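Side-chain contacts in probable sulfate-binding lipoprotein SubI (Mycobacterium tuberculosis, PDB 6DDN), which probably binds sulfate outside the cytoplasmic membrane as the solute-binding component of a sulfate uptake system: residues 117-121 with 122-126; 281-285 with 286-290; 201-204 with 205-209; 252-255 with 256-260. One frame throughout, in Å; residues are numbered along the deposited sequence.

Contact 1 (117-121 with 122-126); sequences RLVKA and GKVDK. With SO4 (sulfate ion), chain E.
Val119 and Val124 meet methyl to methyl, with Val119 CG2 at 3.7 Å from Val124 CG1 and the two branches slanting across each other. The torsion of Val119 explains this: CG1 is anti to the backbone N (chi1 -175°), which leaves CG2 beside that N, against the returning chain. Val119 CA adds a CA-H...O contact of 3.4 Å to Val124 O. The other methyl of Val124, CG2, packs at 3.8 Å on Leu118 CB, and beyond it both residues rest on Val107, so the apolar patch runs into strand 106-108. Arg117 bends at chi3 (-69°) and presents the guanidinium edge to a sulfate, NH1 at 3.0 Å and NE at 3.2 Å from the same O4. Arg96 also binds this ion, which probably came from the crystallisation liquor, while Arg117 NH2 forms a salt bridge with Asp114. The backbone turn that brings Val124 back to Val119 is defined by two bonds, Lys123 N to Leu118 O (2.7 Å) and Gly122 N to Val119 O (3.0 Å). On the same face, Leu118 O also accepts from Val124 N (3.3 Å). With Gly122 at positive phi (74°) as the C-prime residue, this is the Schellman motif that ends helix 113-120.

Contact 2 (281-285 with 286-290); sequences RNFQY and TVQAQ
Thr286 places OG1 between its own backbone N and carbonyl carbon (chi1 62°), and Phe283 turns its ring anti to the backbone N (chi1 -179°); together these torsions set the hydroxyl over one face of the ring. OG1 stands 4.1 Å above the plane of the Phe283 ring, displaced toward the rim. From there Thr286 OG1 donates to Phe283 O at 2.6 Å, in the carbonyl plane, while Thr286 N reaches the same oxygen at 3.2 Å from above that plane. Two bonds therefore grip Phe283 O in the last turn before the junction. The hydroxyl oxygen also accepts from Ala289 N at 3.2 Å, which makes Thr286 the N-cap of helix 287-295: the side chain that caps this helix also binds the carbonyl of Phe283 in the chain leading to it. Farther round the ring, Ala289 CB approaches Phe283 CE2 at 4.1 Å. Gln288 OE1 comes obliquely to Phe283 CZ at 3.7 Å, its amide plane 74° from the ring plane, and Phe73 of helix 63-74 meets the same ring. Gln290, bent at chi2, folds back to give a hydrogen bond from NE2 to Gln284 O (3.2 Å), with the donor above the carbonyl plane. The same amide is fixed at both ends, since NE2 also bonds Pro137 O and OE1 accepts from Asp302 N.

Contact 3 (201-204 with 205-209); sequences DFVN and TLVNE
Leu206 and Phe202, one helical turn apart, touch on the buried side of helix 196-210, and the leucine can be followed outward. Its CB sits 3.4 Å from Phe202 O, the oxygen to which Leu206 N is bonded at 2.8 Å, and 3.7 Å from Val203 O. CG lies anti to the backbone N (chi1 172°), and chi2 of 72° then sends one branch, CD2, out from the helix. This methyl makes the contact with the aromatic side chain, coming to 4.1 Å from Phe202 CE1, and the two side chains meet at a slant. Beyond the helix, Leu206 packs on Leu160, while the Phe202 ring lies among Trp157, Leu161 and Pro185, the last belonging to helix 177-190.

This is i to i+4 packing on an alpha-helix, and the backbone bonds follow the same spacing: Val207 N donates to Val203 O at 2.8 Å. The side chains of these two valines lie alongside each other and point the same way, with Val203 CG1 at 3.9 Å from Val207 CG2. Thr205 adds a second bond to the regular pattern. Its N reaches Asp201 O at 3.1 Å from above the carbonyl plane, so that N-H and hydroxyl bind one carbonyl, which helps hold the hydroxyl's rotation. Thr205 OG1, anti to the carbonyl carbon and beside the backbone N, donates to Asp201 O at 3.0 Å, nearly along the C=O axis.

Contact 4 (252-255 with 256-260); sequences HVTP and PQTFK. With SO4 (sulfate ion), chain G.
Gln257 N donates to sulfate O1 at 3.1 Å, with an N-H...O angle of 143°, just past the turn formed by Pro255 and Pro256. The ion, which probably derives from the crystallisation liquor, also lies against the second proline, whose CB is 3.2 Å from sulfate O4, and Trp157 N gives it another hydrogen bond. Across the turn, the Pro255 ring packs against the carbonyl of Gln257: its CG is 3.3 Å from Gln257 O, an oxygen that accepts from Trp157 NE1. The two prolines join strands 250-253 and 257-267, both antiparallel to strand 138-147 of the mixed sheet. Val253 pairs by backbone with Phe144 and Phe259 with Val142, so the chain meets that strand before and after the turn. Inside the bend, Thr254 and Thr258 approach through carbon. With chi1 at -49°, Thr254 CG2 is anti to the backbone N and faces Thr258, 3.9 Å from both CB and CG2 of that residue. Their hydroxyls have partners elsewhere: Thr258 OG1 is hydrogen-bonded to Val142 O, and Thr254 OG1 weakly to Thr143 OG1. The extended Gln257 side chain carries OE1 to Trp320 NE1, reaching strand 318-320.

In the fold
The four contacts are separate, and none touches another. Contacts 3 and 4 lie closest by centres, 18 Å apart with nearest atoms about 9 Å apart, and Trp157 bridges them, packing on Phe202 of one and Pro255 of the other. Contacts 1 and 2 have centres 23 Å apart; contacts 2 and 3, on opposite sides of the chain's centre, are 40 Å apart. Strand 257-267, which contact 4 opens, leads to helix 274-284 of contact 2, and Ala269 between them pairs by backbone with Lys123 of contact 1. Sulfates sit at contacts 1 and 4, but being probably crystallisation ions they do not by themselves locate the sulfate-binding site.

Contact 1 (117-121 with 122-126)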
loop_
_atom_site.group_PDB
_atom_site.type_symbol
_atom_site.label_atom_id
_atom_site.label_comp_id
_atom_site.label_asym_id
_atom_site.label_seq_id
_atom_site.Cartn_x
_atom_site.Cartn_y
_atom_site.Cartn_z
ATOM N N ARG A 117 -15.045 -0.428 -5.491
ATOM C CA ARG A 117 -15.962 -1.557 -5.359
ATOM C C ARG A 117 -17.012 -1.282 -4.290
ATOM O O ARG A 117 -18.195 -1.587 -4.480
ATOM C CB ARG A 117 -15.189 -2.836 -5.034
ATOM C CG ARG A 117 -16.090 -4.040 -4.770
ATOM C CD ARG A 117 -15.319 -5.236 -4.229
ATOM N NE ARG A 117 -14.435 -5.827 -5.229
ATOM C CZ ARG A 117 -13.126 -5.607 -5.290
ATOM N NH1 ARG A 117 -12.397 -6.187 -6.235
ATOM N NH2 ARG A 117 -12.542 -4.809 -4.407
ATOM N N LEU A 118 -16.599 -0.694 -3.166
ATOM C CA LEU A 118 -17.551 -0.359 -2.113
ATOM C C LEU A 118 -18.472 0.779 -2.529
ATOM O O LEU A 118 -19.635 0.816 -2.111
ATOM C CB LEU A 118 -16.810 0.002 -0.829
ATOM C CG LEU A 118 -15.939 -1.112 -0.254
ATOM C CD1 LEU A 118 -15.647 -0.824 1.192
ATOM C CD2 LEU A 118 -16.626 -2.457 -0.396
ATOM N N VAL A 119 -17.975 1.716 -3.337
ATOM C CA VAL A 119 -18.835 2.776 -3.852
ATOM C C VAL A 119 -19.875 2.193 -4.800
ATOM O O VAL A 119 -21.063 2.529 -4.730
ATOM C CB VAL A 119 -17.993 3.866 -4.538
ATOM C CG1 VAL A 119 -18.875 5.029 -4.955
ATOM C CG2 VAL A 119 -16.891 4.345 -3.614
ATOM N N LYS A 120 -19.441 1.300 -5.694
ATOM C CA LYS A 120 -20.361 0.605 -6.585
ATOM C C LYS A 120 -21.425 -0.174 -5.822
ATOM O O LYS A 120 -22.504 -0.427 -6.369
ATOM C CB LYS A 120 -19.580 -0.344 -7.497
ATOM C CG LYS A 120 -20.139 -0.481 -8.902
ATOM C CD LYS A 120 -19.567 0.574 -9.837
ATOM C CE LYS A 120 -20.072 0.380 -11.260
ATOM N NZ LYS A 120 -21.560 0.347 -11.332
ATOM N N ALA A 121 -21.147 -0.554 -4.576
ATOM C CA ALA A 121 -22.071 -1.330 -3.763
ATOM C C ALA A 121 -22.817 -0.484 -2.740
ATOM O O ALA A 121 -23.523 -1.038 -1.894
ATOM C CB ALA A 121 -21.321 -2.460 -3.053
ATOM N N GLY A 122 -22.674 0.839 -2.794
ATOM C CA GLY A 122 -23.347 1.708 -1.847
ATOM C C GLY A 122 -22.776 1.713 -0.447
ATOM O O GLY A 122 -23.387 2.295 0.453
ATOM N N LYS A 123 -21.621 1.084 -0.233
ATOM C CA LYS A 123 -21.017 1.017 1.092
ATOM C C LYS A 123 -20.160 2.232 1.414
ATOM O O LYS A 123 -20.004 2.577 2.592
ATOM C CB LYS A 123 -20.167 -0.249 1.219
ATOM C CG LYS A 123 -20.945 -1.536 1.024
ATOM C CD LYS A 123 -21.658 -1.950 2.298
ATOM C CE LYS A 123 -22.382 -3.274 2.111
ATOM N NZ LYS A 123 -23.055 -3.724 3.361
ATOM N N VAL A 124 -19.592 2.879 0.403
ATOM C CA VAL A 124 -18.807 4.093 0.584
ATOM C C VAL A 124 -19.457 5.191 -0.246
ATOM O O VAL A 124 -19.660 5.019 -1.455
ATOM C CB VAL A 124 -17.336 3.895 0.182
ATOM C CG1 VAL A 124 -16.665 5.237 -0.060
ATOM C CG2 VAL A 124 -16.591 3.123 1.256
ATOM N N ASP A 125 -19.793 6.303 0.407
ATOM C CA ASP A 125 -20.330 7.460 -0.294
ATOM C C ASP A 125 -19.322 7.934 -1.340
ATOM O O ASP A 125 -18.108 7.806 -1.170
ATOM C CB ASP A 125 -20.656 8.578 0.709
ATOM C CG ASP A 125 -21.144 9.862 0.042
ATOM O OD1 ASP A 125 -22.216 10.351 0.451
ATOM O OD2 ASP A 125 -20.474 10.396 -0.868
ATOM N N LYS A 126 -19.845 8.490 -2.435
ATOM C CA LYS A 126 -18.987 8.912 -3.539
ATOM C C LYS A 126 -18.167 10.157 -3.208
ATOM O O LYS A 126 -17.179 10.436 -3.900
ATOM C CB LYS A 126 -19.835 9.159 -4.785
ATOM C CG LYS A 126 -21.091 8.298 -4.855
ATOM C CD LYS A 126 -22.198 9.006 -5.620
ATOM C CE LYS A 126 -23.467 8.174 -5.639
ATOM N NZ LYS A 126 -23.889 7.769 -4.266
HETATM S S SO4 E . -14.876 -8.662 -7.706
HETATM O O1 SO4 E . -15.971 -8.587 -6.744
HETATM O O2 SO4 E . -13.747 -9.368 -7.107
HETATM O O3 SO4 E . -15.318 -9.381 -8.896
HETATM O O4 SO4 E . -14.464 -7.314 -8.083
#

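Contact 2 (281-285 with 286-290)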
loop_
_atom_site.group_PDB
_atom_site.type_symbol
_atom_site.label_atom_id
_atom_site.label_comp_id
_atom_site.label_asym_id
_atom_site.label_seq_id
_atom_site.Cartn_x
_atom_site.Cartn_y
_atom_site.Cartn_z
ATOM N N ARG A 281 -11.429 9.504 10.855
ATOM C CA ARG A 281 -10.852 9.741 9.536
ATOM C C ARG A 281 -10.182 11.108 9.467
ATOM O O ARG A 281 -9.055 11.233 8.971
ATOM C CB ARG A 281 -11.928 9.621 8.456
ATOM C CG ARG A 281 -11.407 9.913 7.060
ATOM C CD ARG A 281 -12.498 10.454 6.160
ATOM N NE ARG A 281 -12.901 11.801 6.549
ATOM C CZ ARG A 281 -14.061 12.359 6.212
ATOM N NH1 ARG A 281 -14.934 11.681 5.479
ATOM N NH2 ARG A 281 -14.350 13.592 6.610
ATOM N N ASN A 282 -10.864 12.145 9.957
ATOM C CA ASN A 282 -10.303 13.491 9.913
ATOM C C ASN A 282 -9.069 13.614 10.796
ATOM O O ASN A 282 -8.161 14.393 10.483
ATOM C CB ASN A 282 -11.361 14.513 10.330
ATOM C CG ASN A 282 -12.513 14.595 9.341
ATOM O OD1 ASN A 282 -12.430 14.076 8.227
ATOM N ND2 ASN A 282 -13.595 15.251 9.746
ATOM N N PHE A 283 -9.010 12.849 11.889
ATOM C CA PHE A 283 -7.839 12.886 12.757
ATOM C C PHE A 283 -6.572 12.489 12.010
ATOM O O PHE A 283 -5.478 12.934 12.371
ATOM C CB PHE A 283 -8.054 11.970 13.963
ATOM C CG PHE A 283 -6.902 11.955 14.928
ATOM C CD1 PHE A 283 -6.726 12.986 15.836
ATOM C CD2 PHE A 283 -5.997 10.905 14.930
ATOM C CE1 PHE A 283 -5.668 12.973 16.726
ATOM C CE2 PHE A 283 -4.938 10.887 15.816
ATOM C CZ PHE A 283 -4.773 11.922 16.715
ATOM N N GLN A 284 -6.701 11.665 10.964
ATOM C CA GLN A 284 -5.528 11.202 10.230
ATOM C C GLN A 284 -4.809 12.345 9.530
ATOM O O GLN A 284 -3.579 12.316 9.396
ATOM C CB GLN A 284 -5.933 10.136 9.211
ATOM C CG GLN A 284 -6.654 8.948 9.814
ATOM C CD GLN A 284 -5.951 8.414 11.041
ATOM O OE1 GLN A 284 -4.726 8.283 11.059
ATOM N NE2 GLN A 284 -6.720 8.112 12.079
ATOM N N TYR A 285 -5.549 13.354 9.079
ATOM C CA TYR A 285 -4.958 14.474 8.361
ATOM C C TYR A 285 -4.422 15.557 9.287
ATOM O O TYR A 285 -3.895 16.561 8.797
ATOM C CB TYR A 285 -5.986 15.067 7.392
ATOM C CG TYR A 285 -6.401 14.089 6.316
ATOM C CD1 TYR A 285 -5.659 13.955 5.150
ATOM C CD2 TYR A 285 -7.521 13.284 6.476
ATOM C CE1 TYR A 285 -6.026 13.054 4.168
ATOM C CE2 TYR A 285 -7.898 12.378 5.497
ATOM C CZ TYR A 285 -7.146 12.268 4.345
ATOM O OH TYR A 285 -7.515 11.371 3.368
ATOM N N THR A 286 -4.539 15.381 10.600
ATOM C CA THR A 286 -3.950 16.330 11.530
ATOM C C THR A 286 -2.429 16.290 11.431
ATOM O O THR A 286 -1.834 15.338 10.920
ATOM C CB THR A 286 -4.378 16.026 12.965
ATOM O OG1 THR A 286 -3.905 14.726 13.338
ATOM C CG2 THR A 286 -5.893 16.072 13.096
ATOM N N VAL A 287 -1.798 17.353 11.932
ATOM C CA VAL A 287 -0.341 17.426 11.899
ATOM C C VAL A 287 0.265 16.273 12.689
ATOM O O VAL A 287 1.216 15.621 12.238
ATOM C CB VAL A 287 0.132 18.794 12.424
ATOM C CG1 VAL A 287 1.591 18.731 12.854
ATOM C CG2 VAL A 287 -0.083 19.872 11.369
ATOM N N GLN A 288 -0.295 15.985 13.866
ATOM C CA GLN A 288 0.248 14.929 14.715
ATOM C C GLN A 288 0.155 13.570 14.034
ATOM O O GLN A 288 1.144 12.831 13.961
ATOM C CB GLN A 288 -0.482 14.906 16.057
ATOM C CG GLN A 288 0.088 13.902 17.046
ATOM C CD GLN A 288 -0.858 13.609 18.195
ATOM O OE1 GLN A 288 -2.034 13.978 18.158
ATOM N NE2 GLN A 288 -0.349 12.937 19.222
ATOM N N ALA A 289 -1.030 13.223 13.527
ATOM C CA ALA A 289 -1.205 11.921 12.890
ATOM C C ALA A 289 -0.299 11.772 11.675
ATOM O O ALA A 289 0.251 10.692 11.435
ATOM C CB ALA A 289 -2.666 11.718 12.499
ATOM N N GLN A 290 -0.133 12.845 10.896
ATOM C CA GLN A 290 0.764 12.785 9.747
ATOM C C GLN A 290 2.203 12.554 10.186
ATOM O O GLN A 290 2.942 11.799 9.542
ATOM C CB GLN A 290 0.649 14.067 8.924
ATOM C CG GLN A 290 -0.653 14.183 8.158
ATOM C CD GLN A 290 -0.703 13.260 6.958
ATOM O OE1 GLN A 290 -0.120 13.551 5.915
ATOM N NE2 GLN A 290 -1.399 12.139 7.102
#

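Contact 3 (201-204 with 205-209)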
loop_
_atom_site.group_PDB
_atom_site.type_symbol
_atom_site.label_atom_id
_atom_site.label_comp_id
_atom_site.label_asym_id
_atom_site.label_seq_id
_atom_site.Cartn_x
_atom_site.Cartn_y
_atom_site.Cartn_z
ATOM N N ASP A 201 6.248 -6.976 -21.975
ATOM C CA ASP A 201 7.228 -8.035 -22.183
ATOM C C ASP A 201 8.158 -8.191 -20.987
ATOM O O ASP A 201 8.625 -9.301 -20.707
ATOM C CB ASP A 201 8.030 -7.767 -23.455
ATOM C CG ASP A 201 7.214 -7.985 -24.713
ATOM O OD1 ASP A 201 5.981 -8.162 -24.602
ATOM O OD2 ASP A 201 7.803 -7.981 -25.813
ATOM N N PHE A 202 8.437 -7.104 -20.266
ATOM C CA PHE A 202 9.229 -7.232 -19.048
ATOM C C PHE A 202 8.445 -7.966 -17.969
ATOM O O PHE A 202 8.935 -8.942 -17.388
ATOM C CB PHE A 202 9.667 -5.861 -18.540
ATOM C CG PHE A 202 10.414 -5.919 -17.239
ATOM C CD1 PHE A 202 9.740 -5.897 -16.029
ATOM C CD2 PHE A 202 11.796 -6.014 -17.226
ATOM C CE1 PHE A 202 10.428 -5.969 -14.836
ATOM C CE2 PHE A 202 12.489 -6.075 -16.031
ATOM C CZ PHE A 202 11.804 -6.051 -14.836
ATOM N N VAL A 203 7.233 -7.487 -17.670
ATOM C CA VAL A 203 6.373 -8.155 -16.697
ATOM C C VAL A 203 6.157 -9.608 -17.097
ATOM O O VAL A 203 6.137 -10.509 -16.248
ATOM C CB VAL A 203 5.038 -7.397 -16.562
ATOM C CG1 VAL A 203 4.009 -8.238 -15.818
ATOM C CG2 VAL A 203 5.251 -6.061 -15.866
ATOM N N ASN A 204 6.006 -9.855 -18.400
ATOM C CA ASN A 204 5.894 -11.213 -18.921
ATOM C C ASN A 204 7.055 -12.082 -18.452
ATOM O O ASN A 204 6.859 -13.141 -17.847
ATOM C CB ASN A 204 5.838 -11.166 -20.449
ATOM C CG ASN A 204 4.908 -12.204 -21.032
ATOM O OD1 ASN A 204 4.854 -13.340 -20.563
ATOM N ND2 ASN A 204 4.172 -11.820 -22.069
ATOM N N THR A 205 8.284 -11.637 -18.724
ATOM C CA THR A 205 9.454 -12.419 -18.345
ATOM C C THR A 205 9.627 -12.462 -16.833
ATOM O O THR A 205 10.061 -13.478 -16.279
ATOM C CB THR A 205 10.702 -11.846 -19.013
ATOM O OG1 THR A 205 10.444 -11.644 -20.407
ATOM C CG2 THR A 205 11.875 -12.798 -18.858
ATOM N N LEU A 206 9.286 -11.371 -16.147
ATOM C CA LEU A 206 9.412 -11.343 -14.694
ATOM C C LEU A 206 8.478 -12.353 -14.042
ATOM O O LEU A 206 8.894 -13.142 -13.187
ATOM C CB LEU A 206 9.136 -9.932 -14.173
ATOM C CG LEU A 206 9.051 -9.776 -12.653
ATOM C CD1 LEU A 206 10.428 -9.913 -12.024
ATOM C CD2 LEU A 206 8.417 -8.445 -12.283
ATOM N N VAL A 207 7.207 -12.352 -14.447
ATOM C CA VAL A 207 6.222 -13.213 -13.798
ATOM C C VAL A 207 6.468 -14.676 -14.149
ATOM O O VAL A 207 6.559 -15.535 -13.264
ATOM C CB VAL A 207 4.796 -12.774 -14.175
ATOM C CG1 VAL A 207 3.785 -13.811 -13.711
ATOM C CG2 VAL A 207 4.485 -11.409 -13.568
ATOM N N ASN A 208 6.584 -14.980 -15.444
ATOM C CA ASN A 208 6.645 -16.377 -15.871
ATOM C C ASN A 208 7.902 -17.064 -15.358
ATOM O O ASN A 208 7.837 -18.175 -14.818
ATOM C CB ASN A 208 6.571 -16.461 -17.396
ATOM C CG ASN A 208 5.187 -16.159 -17.927
ATOM O OD1 ASN A 208 4.199 -16.249 -17.201
ATOM N ND2 ASN A 208 5.108 -15.803 -19.204
ATOM N N GLU A 209 9.060 -16.424 -15.517
ATOM C CA GLU A 209 10.317 -17.103 -15.243
ATOM C C GLU A 209 10.913 -16.773 -13.879
ATOM O O GLU A 209 11.923 -17.380 -13.509
ATOM C CB GLU A 209 11.337 -16.790 -16.349
ATOM C CG GLU A 209 10.729 -16.767 -17.755
ATOM C CD GLU A 209 11.771 -16.858 -18.860
ATOM O OE1 GLU A 209 11.423 -17.276 -19.983
ATOM O OE2 GLU A 209 12.941 -16.530 -18.607
#

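Contact 4 (252-255 with 256-260)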
loop_
_atom_site.group_PDB
_atom_site.type_symbol
_atom_site.label_atom_id
_atom_site.label_comp_id
_atom_site.label_asym_id
_atom_site.label_seq_id
_atom_site.Cartn_x
_atom_site.Cartn_y
_atom_site.Cartn_z
ATOM N N HIS A 252 16.465 -2.987 2.259
ATOM C CA HIS A 252 15.732 -2.676 1.042
ATOM C C HIS A 252 16.471 -1.643 0.206
ATOM O O HIS A 252 17.087 -0.716 0.740
ATOM C CB HIS A 252 14.307 -2.184 1.348
ATOM C CG HIS A 252 14.250 -0.847 2.016
ATOM N ND1 HIS A 252 14.419 -0.685 3.375
ATOM C CD2 HIS A 252 14.030 0.392 1.515
ATOM C CE1 HIS A 252 14.312 0.596 3.680
ATOM N NE2 HIS A 252 14.077 1.271 2.569
ATOM N N VAL A 253 16.410 -1.829 -1.111
ATOM C CA VAL A 253 16.913 -0.877 -2.091
ATOM C C VAL A 253 15.756 -0.502 -3.003
ATOM O O VAL A 253 15.053 -1.384 -3.512
ATOM C CB VAL A 253 18.080 -1.454 -2.913
ATOM C CG1 VAL A 253 18.887 -0.334 -3.554
ATOM C CG2 VAL A 253 18.964 -2.337 -2.047
ATOM N N THR A 254 15.553 0.789 -3.198
ATOM C CA THR A 254 14.521 1.216 -4.135
ATOM C C THR A 254 15.120 1.353 -5.528
ATOM O O THR A 254 16.156 2.010 -5.685
ATOM C CB THR A 254 13.911 2.540 -3.701
ATOM O OG1 THR A 254 13.551 2.465 -2.316
ATOM C CG2 THR A 254 12.669 2.846 -4.518
ATOM N N PRO A 255 14.519 0.745 -6.550
ATOM C CA PRO A 255 15.060 0.894 -7.896
ATOM C C PRO A 255 15.035 2.348 -8.316
ATOM O O PRO A 255 14.233 3.147 -7.797
ATOM C CB PRO A 255 14.113 0.039 -8.753
ATOM C CG PRO A 255 12.851 -0.038 -7.965
ATOM C CD PRO A 255 13.279 -0.047 -6.530
ATOM N N PRO A 256 15.918 2.747 -9.238
ATOM C CA PRO A 256 15.941 4.157 -9.666
ATOM C C PRO A 256 14.590 4.661 -10.141
ATOM O O PRO A 256 14.210 5.796 -9.829
ATOM C CB PRO A 256 16.984 4.158 -10.791
ATOM C CG PRO A 256 17.871 3.000 -10.477
ATOM C CD PRO A 256 16.973 1.953 -9.888
ATOM N N GLN A 257 13.849 3.844 -10.880
ATOM C CA GLN A 257 12.464 4.133 -11.222
ATOM C C GLN A 257 11.561 3.266 -10.356
ATOM O O GLN A 257 11.737 2.045 -10.297
ATOM C CB GLN A 257 12.185 3.872 -12.702
ATOM C CG GLN A 257 13.103 4.610 -13.661
ATOM C CD GLN A 257 12.561 4.628 -15.079
ATOM O OE1 GLN A 257 11.428 5.043 -15.317
ATOM N NE2 GLN A 257 13.370 4.170 -16.027
ATOM N N THR A 258 10.610 3.899 -9.676
ATOM C CA THR A 258 9.649 3.187 -8.851
ATOM C C THR A 258 8.293 3.865 -8.982
ATOM O O THR A 258 8.161 4.922 -9.608
ATOM C CB THR A 258 10.091 3.132 -7.384
ATOM O OG1 THR A 258 9.284 2.183 -6.676
ATOM C CG2 THR A 258 9.946 4.494 -6.730
ATOM N N PHE A 259 7.278 3.243 -8.387
ATOM C CA PHE A 259 5.904 3.709 -8.486
ATOM C C PHE A 259 5.453 4.332 -7.174
ATOM O O PHE A 259 5.838 3.875 -6.092
ATOM C CB PHE A 259 4.960 2.568 -8.865
ATOM C CG PHE A 259 3.784 3.009 -9.682
ATOM C CD1 PHE A 259 3.890 3.128 -11.057
ATOM C CD2 PHE A 259 2.577 3.316 -9.076
ATOM C CE1 PHE A 259 2.815 3.542 -11.815
ATOM C CE2 PHE A 259 1.496 3.730 -9.827
ATOM C CZ PHE A 259 1.615 3.842 -11.201
ATOM N N LYS A 260 4.631 5.371 -7.277
ATOM C CA LYS A 260 4.106 6.056 -6.101
ATOM C C LYS A 260 2.887 5.307 -5.582
ATOM O O LYS A 260 1.868 5.208 -6.274
ATOM C CB LYS A 260 3.748 7.501 -6.440
ATOM C CG LYS A 260 3.277 8.318 -5.246
ATOM C CD LYS A 260 2.416 9.489 -5.690
ATOM C CE LYS A 260 2.393 10.590 -4.642
ATOM N NZ LYS A 260 1.698 11.814 -5.135
HETATM S S SO4 G . 15.194 0.974 -13.248
HETATM O O1 SO4 G . 13.939 1.310 -12.591
HETATM O O2 SO4 G . 15.746 -0.214 -12.617
HETATM O O3 SO4 G . 14.959 0.703 -14.663
HETATM O O4 SO4 G . 16.119 2.094 -13.106
#